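Local coordinates for glucoamylase (Thermoanaerobacterium thermosaccharolyticum, PDB 1LF6), which hydrolyses terminal alpha-1,4-linked glucose units from the non-reducing ends of glucan chains, releasing beta-D-glucose, at residues D254-A257 with A258-L262. Sequence-based numbering, arbitrary orientation.
Sequences DSEA and AKTAL
T260 and E256 meet one turn apart on helix 254-266, and the carbonyl of E256 takes two bonds from the threonine. The backbone N of T260 lies 2.9 Å from E256 O, nearly in line with the C=O. The hydroxyl OG1 of T260 donates to the same E256 O at 2.8 Å, from 42° above the carbonyl plane. With chi1 at -58°, OG1 lies anti to the carbonyl carbon and beside the backbone N, which brings it within bonding distance of the carbonyl one turn earlier. Routine i+4 to i backbone bonds flank it: A258 N to D254 O, K259 N to S255 O and A261 N to A257 O.

The tight side is lined by small residues. A257 packs on A189 of strand 186-192, and A261 on M178, S191 and S249, so the helix lies against the beta-sheet of the N-terminal domain. D254 reaches that sheet too, where OD2 bonds Y169 OH. The loose side carries K259. Its chain runs extended to CE, turns at chi4 (60°), and makes a weak, long ion pair with E263. A valine in place of T260 would probably leave E256 O with only the backbone N of that residue as its donor within the helix turn. T260, buried against R130 and S249, thus spends its hydroxyl proton on a backbone carbonyl of its own helix.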
ATOM      1  N   ASP A 254      18.746  12.698  20.457  1.00 44.16           N
ATOM      2  CA  ASP A 254      19.057  11.562  21.320  1.00 43.83           C
ATOM      3  C   ASP A 254      18.180  11.546  22.565  1.00 42.98           C
ATOM      4  O   ASP A 254      17.636  10.510  22.948  1.00 42.14           O
ATOM      5  CB  ASP A 254      20.526  11.617  21.744  1.00 45.66           C
ATOM      6  CG  ASP A 254      21.390  10.655  20.965  1.00 47.90           C
ATOM      7  OD1 ASP A 254      22.631  10.770  21.044  1.00 49.36           O
ATOM      8  OD2 ASP A 254      20.825   9.775  20.282  1.00 49.71           O
ATOM      9  N   SER A 255      18.049  12.708  23.195  1.00 42.48           N
ATOM     10  CA  SER A 255      17.256  12.830  24.408  1.00 41.47           C
ATOM     11  C   SER A 255      15.787  12.514  24.171  1.00 39.72           C
ATOM     12  O   SER A 255      15.158  11.826  24.977  1.00 39.21           O
ATOM     13  CB  SER A 255      17.391  14.241  24.982  1.00 42.18           C
ATOM     14  OG  SER A 255      16.747  14.329  26.240  1.00 44.59           O
ATOM     15  N   GLU A 256      15.239  13.010  23.065  1.00 38.49           N
ATOM     16  CA  GLU A 256      13.837  12.765  22.756  1.00 36.61           C
ATOM     17  C   GLU A 256      13.583  11.275  22.558  1.00 35.68           C
ATOM     18  O   GLU A 256      12.695  10.701  23.186  1.00 36.16           O
ATOM     19  CB  GLU A 256      13.409  13.527  21.499  1.00 36.80           C
ATOM     20  CG  GLU A 256      11.906  13.779  21.436  1.00 37.12           C
ATOM     21  CD  GLU A 256      11.422  14.206  20.058  1.00 38.33           C
ATOM     22  OE1 GLU A 256      12.173  14.903  19.345  1.00 38.99           O
ATOM     23  OE2 GLU A 256      10.280  13.855  19.694  1.00 38.14           O
ATOM     24  N   ALA A 257      14.367  10.644  21.689  1.00 35.75           N
ATOM     25  CA  ALA A 257      14.202   9.218  21.425  1.00 35.33           C
ATOM     26  C   ALA A 257      14.292   8.395  22.706  1.00 35.54           C
ATOM     27  O   ALA A 257      13.419   7.570  22.985  1.00 34.88           O
ATOM     28  CB  ALA A 257      15.252   8.744  20.423  1.00 34.21           C
ATOM     29  N   ALA A 258      15.348   8.624  23.485  1.00 35.42           N
ATOM     30  CA  ALA A 258      15.557   7.895  24.735  1.00 35.00           C
ATOM     31  C   ALA A 258      14.415   8.125  25.718  1.00 34.37           C
ATOM     32  O   ALA A 258      13.882   7.181  26.291  1.00 34.58           O
ATOM     33  CB  ALA A 258      16.884   8.312  25.367  1.00 35.77           C
ATOM     34  N   LYS A 259      14.048   9.386  25.910  1.00 35.37           N
ATOM     35  CA  LYS A 259      12.966   9.735  26.820  1.00 36.30           C
ATOM     36  C   LYS A 259      11.662   9.040  26.428  1.00 36.10           C
ATOM     37  O   LYS A 259      10.920   8.561  27.284  1.00 36.46           O
ATOM     38  CB  LYS A 259      12.751  11.247  26.819  1.00 38.52           C
ATOM     39  CG  LYS A 259      11.636  11.711  27.745  1.00 41.48           C
ATOM     40  CD  LYS A 259      11.493  13.222  27.718  1.00 44.47           C
ATOM     41  CE  LYS A 259      10.454  13.694  28.722  1.00 46.80           C
ATOM     42  NZ  LYS A 259      10.820  13.296  30.111  1.00 48.39           N
ATOM     43  N   THR A 260      11.389   8.993  25.128  1.00 34.96           N
ATOM     44  CA  THR A 260      10.178   8.359  24.622  1.00 33.48           C
ATOM     45  C   THR A 260      10.191   6.860  24.918  1.00 33.28           C
ATOM     46  O   THR A 260       9.171   6.287  25.303  1.00 32.89           O
ATOM     47  CB  THR A 260      10.037   8.577  23.100  1.00 32.47           C
ATOM     48  OG1 THR A 260      10.018   9.981  22.823  1.00 30.03           O
ATOM     49  CG2 THR A 260       8.750   7.944  22.581  1.00 30.61           C
ATOM     50  N   ALA A 261      11.345   6.228  24.743  1.00 33.21           N
ATOM     51  CA  ALA A 261      11.473   4.802  25.008  1.00 33.54           C
ATOM     52  C   ALA A 261      11.235   4.532  26.490  1.00 35.30           C
ATOM     53  O   ALA A 261      10.587   3.551  26.860  1.00 34.79           O
ATOM     54  CB  ALA A 261      12.858   4.315  24.603  1.00 33.63           C
ATOM     55  N   LEU A 262      11.761   5.411  27.339  1.00 36.34           N
ATOM     56  CA  LEU A 262      11.595   5.261  28.781  1.00 36.58           C
ATOM     57  C   LEU A 262      10.132   5.414  29.186  1.00 36.75           C
ATOM     58  O   LEU A 262       9.647   4.708  30.067  1.00 37.40           O
ATOM     59  CB  LEU A 262      12.452   6.290  29.525  1.00 35.62           C
ATOM     60  CG  LEU A 262      13.971   6.096  29.464  1.00 35.04           C
ATOM     61  CD1 LEU A 262      14.663   7.256  30.167  1.00 35.06           C
ATOM     62  CD2 LEU A 262      14.349   4.772  30.119  1.00 34.41           C
TER